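Local coordinates for beta-glucoside phosphorylase BglX (Unidentified, PDB 5VQE), which probably cleaves beta-glucosidic bonds by phosphorolysis, as a member of glycoside hydrolase family 3 that transfers the sugar to phosphate, at residues 62-65 / 71-74; 163-168 / 173-178. All coordinates share one frame; numbering follows the deposited sequence.

From the N terminus, after three helices and strand 38-42, the chain enters strand 61-64, and contact 1 closes the short connection to helix 69-82, laying that helix on its own strand within a beta-alpha-beta unit. Strand 88-91 completes the unit, and strand 143-144 follows later in the same parallel sheet. Contact 2 then closes the turn between the loop 163-168 and helix 169-184, before strand 191-195. The two loops come in series and neither encloses nor crosses the other. Their centres lie about 27 Å apart, yet each bears a residue of the sugar pocket, M63 in contact 1 and R163 in contact 2, both within the family 3 N-terminal domain of the TIM-barrel clan.

Contact 1 of 2, residues 62-65 / 71-74; sequences VMYR and RMRE
Y64 and M72 are the closest backbone pair here, their CA atoms 7.4 Å apart, where strand 61-64 meets helix 69-82 in a beta-alpha-beta unit completed by strand 88-91, within the TIM-barrel-clan domain. No hydrogen bond spans the two segments; the side chains of Y64 and M72 make the contact, in part against backbone oxygens. With CG beside the backbone N and opposite the carbonyl carbon (chi1 -64°), the ring of Y64 reaches from the strand to the helix. M72 comes the other way: its side chain is extended beyond CG (chi2 -170°), and the two slide past each other in opposite directions. CD2 of Y64 lies 3.8 Å from CG of M72, and the sulfur SD of M72 stands 5.0 Å from the centroid of the Y64 ring, an oblique Met-aromatic contact. The methyl end goes on toward the strand, where CE of M72 meets the backbone O of R65 at 3.3 Å and CB of Y64 at 3.8 Å. At the far end of the ring, OH of Y64 comes to 3.6 Å from the backbone O of M72. Its hydrogen-bond partner is T76 OG1, one turn further along the helix, which is also bonded to the M72 carbonyl. Around this pair, F75 and L79 of the same helix and I42 and I89 of the flanking strands pack on Y64, while F67 touches M72. M63, the residue before Y64, belongs to the sugar pocket and touches the bound fluoroglucose. Chemically, then, the middle of the interface is apolar, ring against thioether, with polar atoms at its two ends, and the phenol is satisfied by a helix hydroxyl; the methyl of M72, probably slightly positive beside its sulfur, may be favourably placed against the R65 carbonyl.

Contact 2 of 2, residues 163-168 / 173-178; sequences RTYGSD and IRMAKA
Y165 and M175 meet where the loop 163-168 turns back against the second turn of helix 169-184. Starting at the backbone, CB of Y165 is 4.2 Å from CB of M175, a loose beginning. One bond further the packing closes up: CG of Y165 lies 3.6 Å from the same M175 CB, and CD1 is equally near. CB of M175 sits 3.5 Å from the centroid of the Y165 ring and only 10° off the ring normal, a CH-pi contact over one face. On the CD2-CE2 flank of the ring, CE2 of Y165 passes obliquely 3.9 Å from the backbone N of A176 and 4.3 Å from its CB. At the outer end of the ring, CZ of Y165 is still 4.0 Å from CB of M175. The M175 chain folds at its CB-CG bond (chi2 -76°), which carries its end away from the ring toward V116 and A125, although SD of M175 keeps an oblique Met-aromatic contact, 5.2 Å from the centroid of the Y165 ring. P113 and A117 of helix 113-119 also touch the tyrosine. Shortening Y165 to an alanine removes the ring and would probably strip CB of M175 of its aromatic cover and open a gap between the loop and helix 169-184. The loop itself is shaped by an ST turn, in which T164 OG1 accepts from G166 N, and by D168, whose OD2 caps the helix at R171 N. R163, at the start of the segment, hydrogen-bonds O3 of the bound sugar through NH2. This last part of a long loop between strand 143-144 and helix 169-184, which offers a residue to the sugar and packs onto the following helix, is consistent with a beta-alpha loop of a TIM-barrel active site.

Contact 1 of 2, residues 62-65 / 71-74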
loop_
_atom_site.group_PDB
_atom_site.type_symbol
_atom_site.label_atom_id
_atom_site.label_comp_id
_atom_site.label_asym_id
_atom_site.label_seq_id
_atom_site.Cartn_x
_atom_site.Cartn_y
_atom_site.Cartn_z
ATOM N N VAL A 62 -5.903 14.028 -9.387
ATOM C CA VAL A 62 -5.758 14.263 -7.959
ATOM C C VAL A 62 -5.755 12.915 -7.254
ATOM O O VAL A 62 -6.226 11.912 -7.793
ATOM C CB VAL A 62 -6.872 15.158 -7.375
ATOM C CG1 VAL A 62 -6.860 16.520 -8.032
ATOM C CG2 VAL A 62 -8.234 14.501 -7.544
ATOM N N MET A 63 -5.212 12.904 -6.036
ATOM C CA MET A 63 -5.317 11.764 -5.131
ATOM C C MET A 63 -5.924 12.230 -3.815
ATOM O O MET A 63 -5.490 13.240 -3.254
ATOM C CB MET A 63 -3.958 11.113 -4.852
ATOM C CG MET A 63 -4.105 9.752 -4.141
ATOM S SD MET A 63 -2.696 9.177 -3.168
ATOM C CE MET A 63 -2.836 10.238 -1.735
ATOM N N TYR A 64 -6.925 11.498 -3.332
ATOM C CA TYR A 64 -7.550 11.781 -2.046
ATOM C C TYR A 64 -6.754 11.088 -0.946
ATOM O O TYR A 64 -6.544 9.870 -0.999
ATOM C CB TYR A 64 -9.002 11.293 -1.996
ATOM C CG TYR A 64 -9.972 11.954 -2.959
ATOM C CD1 TYR A 64 -9.795 13.263 -3.372
ATOM C CD2 TYR A 64 -11.075 11.265 -3.438
ATOM C CE1 TYR A 64 -10.679 13.862 -4.239
ATOM C CE2 TYR A 64 -11.969 11.860 -4.315
ATOM C CZ TYR A 64 -11.764 13.161 -4.705
ATOM O OH TYR A 64 -12.640 13.764 -5.573
ATOM N N ARG A 65 -6.300 11.863 0.035
ATOM C CA ARG A 65 -5.905 11.312 1.321
ATOM C C ARG A 65 -7.141 10.766 2.020
ATOM O O ARG A 65 -8.268 11.015 1.588
ATOM C CB ARG A 65 -5.238 12.379 2.180
ATOM C CG ARG A 65 -3.828 12.749 1.734
ATOM C CD ARG A 65 -2.815 11.625 1.985
ATOM N NE ARG A 65 -2.875 11.102 3.347
ATOM C CZ ARG A 65 -2.490 11.778 4.425
ATOM N NH1 ARG A 65 -2.022 13.014 4.311
ATOM N NH2 ARG A 65 -2.581 11.219 5.624
ATOM N N ARG A 71 -17.482 13.264 1.887
ATOM C CA ARG A 71 -16.703 14.410 1.431
ATOM C C ARG A 71 -15.967 14.097 0.133
ATOM O O ARG A 71 -15.878 14.955 -0.757
ATOM C CB ARG A 71 -15.718 14.842 2.518
ATOM C CG ARG A 71 -16.385 15.409 3.762
ATOM C CD ARG A 71 -16.930 16.807 3.517
ATOM N NE ARG A 71 -15.876 17.815 3.570
ATOM C CZ ARG A 71 -16.078 19.116 3.394
ATOM N NH1 ARG A 71 -17.298 19.574 3.144
ATOM N NH2 ARG A 71 -15.061 19.961 3.464
ATOM N N MET A 72 -15.422 12.883 0.006
ATOM C CA MET A 72 -14.834 12.488 -1.268
ATOM C C MET A 72 -15.843 12.620 -2.397
ATOM O O MET A 72 -15.507 13.112 -3.478
ATOM C CB MET A 72 -14.326 11.054 -1.199
ATOM C CG MET A 72 -13.143 10.868 -0.301
ATOM S SD MET A 72 -12.408 9.245 -0.471
ATOM C CE MET A 72 -11.041 9.438 0.662
ATOM N N ARG A 73 -17.081 12.165 -2.173
ATOM C CA ARG A 73 -18.092 12.234 -3.226
ATOM C C ARG A 73 -18.393 13.680 -3.593
ATOM O O ARG A 73 -18.552 14.014 -4.775
ATOM C CB ARG A 73 -19.376 11.518 -2.788
ATOM C CG ARG A 73 -20.465 11.489 -3.869
ATOM C CD ARG A 73 -21.753 10.814 -3.395
ATOM N NE ARG A 73 -22.575 10.393 -4.534
ATOM C CZ ARG A 73 -23.522 11.132 -5.108
ATOM N NH1 ARG A 73 -23.803 12.348 -4.656
ATOM N NH2 ARG A 73 -24.200 10.649 -6.143
ATOM N N GLU A 74 -18.482 14.551 -2.591
ATOM C CA GLU A 74 -18.699 15.965 -2.857
ATOM C C GLU A 74 -17.496 16.573 -3.568
ATOM O O GLU A 74 -17.655 17.348 -4.520
ATOM C CB GLU A 74 -18.985 16.691 -1.538
ATOM C CG GLU A 74 -19.321 18.159 -1.681
ATOM C CD GLU A 74 -19.223 18.892 -0.358
ATOM O OE1 GLU A 74 -18.440 19.861 -0.269
ATOM O OE2 GLU A 74 -19.918 18.482 0.596
#

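Contact 2 of 2, residues 163-168 / 173-178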
loop_
_atom_site.group_PDB
_atom_site.type_symbol
_atom_site.label_atom_id
_atom_site.label_comp_id
_atom_site.label_asym_id
_atom_site.label_seq_id
_atom_site.Cartn_x
_atom_site.Cartn_y
_atom_site.Cartn_z
ATOM N N ARG A 163 2.387 -4.922 3.556
ATOM C CA ARG A 163 1.837 -4.328 2.342
ATOM C C ARG A 163 2.019 -5.226 1.128
ATOM O O ARG A 163 1.412 -4.959 0.082
ATOM C CB ARG A 163 2.480 -2.965 2.075
ATOM C CG ARG A 163 2.191 -1.909 3.144
ATOM C CD ARG A 163 2.981 -0.641 2.870
ATOM N NE ARG A 163 2.405 0.167 1.800
ATOM C CZ ARG A 163 3.089 1.050 1.079
ATOM N NH1 ARG A 163 4.388 1.237 1.300
ATOM N NH2 ARG A 163 2.479 1.738 0.126
ATOM N N THR A 164 2.836 -6.268 1.239
ATOM C CA THR A 164 3.090 -7.203 0.156
ATOM C C THR A 164 2.271 -8.473 0.348
ATOM O O THR A 164 1.705 -8.735 1.413
ATOM C CB THR A 164 4.577 -7.581 0.076
ATOM O OG1 THR A 164 4.893 -8.513 1.118
ATOM C CG2 THR A 164 5.481 -6.365 0.194
ATOM N N TYR A 165 2.230 -9.277 -0.712
ATOM C CA TYR A 165 1.706 -10.630 -0.659
ATOM C C TYR A 165 2.773 -11.638 -0.244
ATOM O O TYR A 165 2.649 -12.833 -0.540
ATOM C CB TYR A 165 1.099 -11.018 -2.015
ATOM C CG TYR A 165 -0.082 -10.164 -2.400
ATOM C CD1 TYR A 165 -1.246 -10.171 -1.642
ATOM C CD2 TYR A 165 -0.035 -9.339 -3.515
ATOM C CE1 TYR A 165 -2.326 -9.381 -1.981
ATOM C CE2 TYR A 165 -1.118 -8.546 -3.862
ATOM C CZ TYR A 165 -2.254 -8.570 -3.088
ATOM O OH TYR A 165 -3.323 -7.779 -3.426
ATOM N N GLY A 166 3.812 -11.180 0.444
ATOM C CA GLY A 166 4.817 -12.068 0.983
ATOM C C GLY A 166 6.063 -12.138 0.131
ATOM O O GLY A 166 6.383 -11.196 -0.596
ATOM N N SER A 167 6.772 -13.261 0.205
ATOM C CA SER A 167 8.099 -13.371 -0.385
ATOM C C SER A 167 8.172 -14.374 -1.529
ATOM O O SER A 167 9.267 -14.619 -2.041
ATOM C CB SER A 167 9.114 -13.743 0.697
ATOM O OG SER A 167 8.774 -14.976 1.309
ATOM N N ASP A 168 7.047 -14.959 -1.949
ATOM C CA ASP A 168 7.063 -15.931 -3.036
ATOM C C ASP A 168 6.568 -15.296 -4.329
ATOM O O ASP A 168 5.374 -14.963 -4.428
ATOM C CB ASP A 168 6.207 -17.148 -2.692
ATOM C CG ASP A 168 6.194 -18.176 -3.813
ATOM O OD1 ASP A 168 7.268 -18.717 -4.139
ATOM O OD2 ASP A 168 5.118 -18.430 -4.389
ATOM N N ILE A 173 2.250 -13.039 -7.970
ATOM C CA ILE A 173 1.621 -12.967 -9.289
ATOM C C ILE A 173 0.155 -13.372 -9.199
ATOM O O ILE A 173 -0.726 -12.685 -9.729
ATOM C CB ILE A 173 2.395 -13.839 -10.301
ATOM C CG1 ILE A 173 3.784 -13.237 -10.566
ATOM C CG2 ILE A 173 1.625 -13.998 -11.606
ATOM C CD1 ILE A 173 4.731 -14.138 -11.352
ATOM N N ARG A 174 -0.132 -14.497 -8.527
ATOM C CA ARG A 174 -1.516 -14.963 -8.405
ATOM C C ARG A 174 -2.389 -13.911 -7.735
ATOM O O ARG A 174 -3.481 -13.580 -8.216
ATOM C CB ARG A 174 -1.593 -16.254 -7.581
ATOM C CG ARG A 174 -0.954 -17.473 -8.175
ATOM C CD ARG A 174 -1.494 -18.745 -7.511
ATOM N NE ARG A 174 -1.100 -18.928 -6.111
ATOM C CZ ARG A 174 0.082 -19.402 -5.715
ATOM N NH1 ARG A 174 1.023 -19.713 -6.607
ATOM N NH2 ARG A 174 0.332 -19.552 -4.419
ATOM N N MET A 175 -1.927 -13.399 -6.598
ATOM C CA MET A 175 -2.737 -12.502 -5.787
ATOM C C MET A 175 -2.929 -11.160 -6.478
ATOM O O MET A 175 -4.032 -10.602 -6.477
ATOM C CB MET A 175 -2.078 -12.321 -4.420
ATOM C CG MET A 175 -1.993 -13.598 -3.594
ATOM S SD MET A 175 -3.597 -13.994 -2.888
ATOM C CE MET A 175 -3.326 -15.649 -2.222
ATOM N N ALA A 176 -1.864 -10.623 -7.067
ATOM C CA ALA A 176 -1.961 -9.319 -7.717
ATOM C C ALA A 176 -2.873 -9.371 -8.938
ATOM O O ALA A 176 -3.640 -8.437 -9.186
ATOM C CB ALA A 176 -0.571 -8.828 -8.108
ATOM N N LYS A 177 -2.800 -10.446 -9.726
ATOM C CA LYS A 177 -3.710 -10.570 -10.862
ATOM C C LYS A 177 -5.160 -10.615 -10.400
ATOM O O LYS A 177 -6.047 -10.027 -11.037
ATOM C CB LYS A 177 -3.391 -11.829 -11.667
ATOM C CG LYS A 177 -2.135 -11.774 -12.517
ATOM C CD LYS A 177 -2.065 -13.071 -13.331
ATOM C CE LYS A 177 -0.843 -13.174 -14.207
ATOM N NZ LYS A 177 -0.815 -14.508 -14.894
ATOM N N ALA A 178 -5.418 -11.328 -9.303
ATOM C CA ALA A 178 -6.764 -11.414 -8.748
ATOM C C ALA A 178 -7.238 -10.070 -8.207
ATOM O O ALA A 178 -8.399 -9.689 -8.412
ATOM C CB ALA A 178 -6.809 -12.469 -7.650
#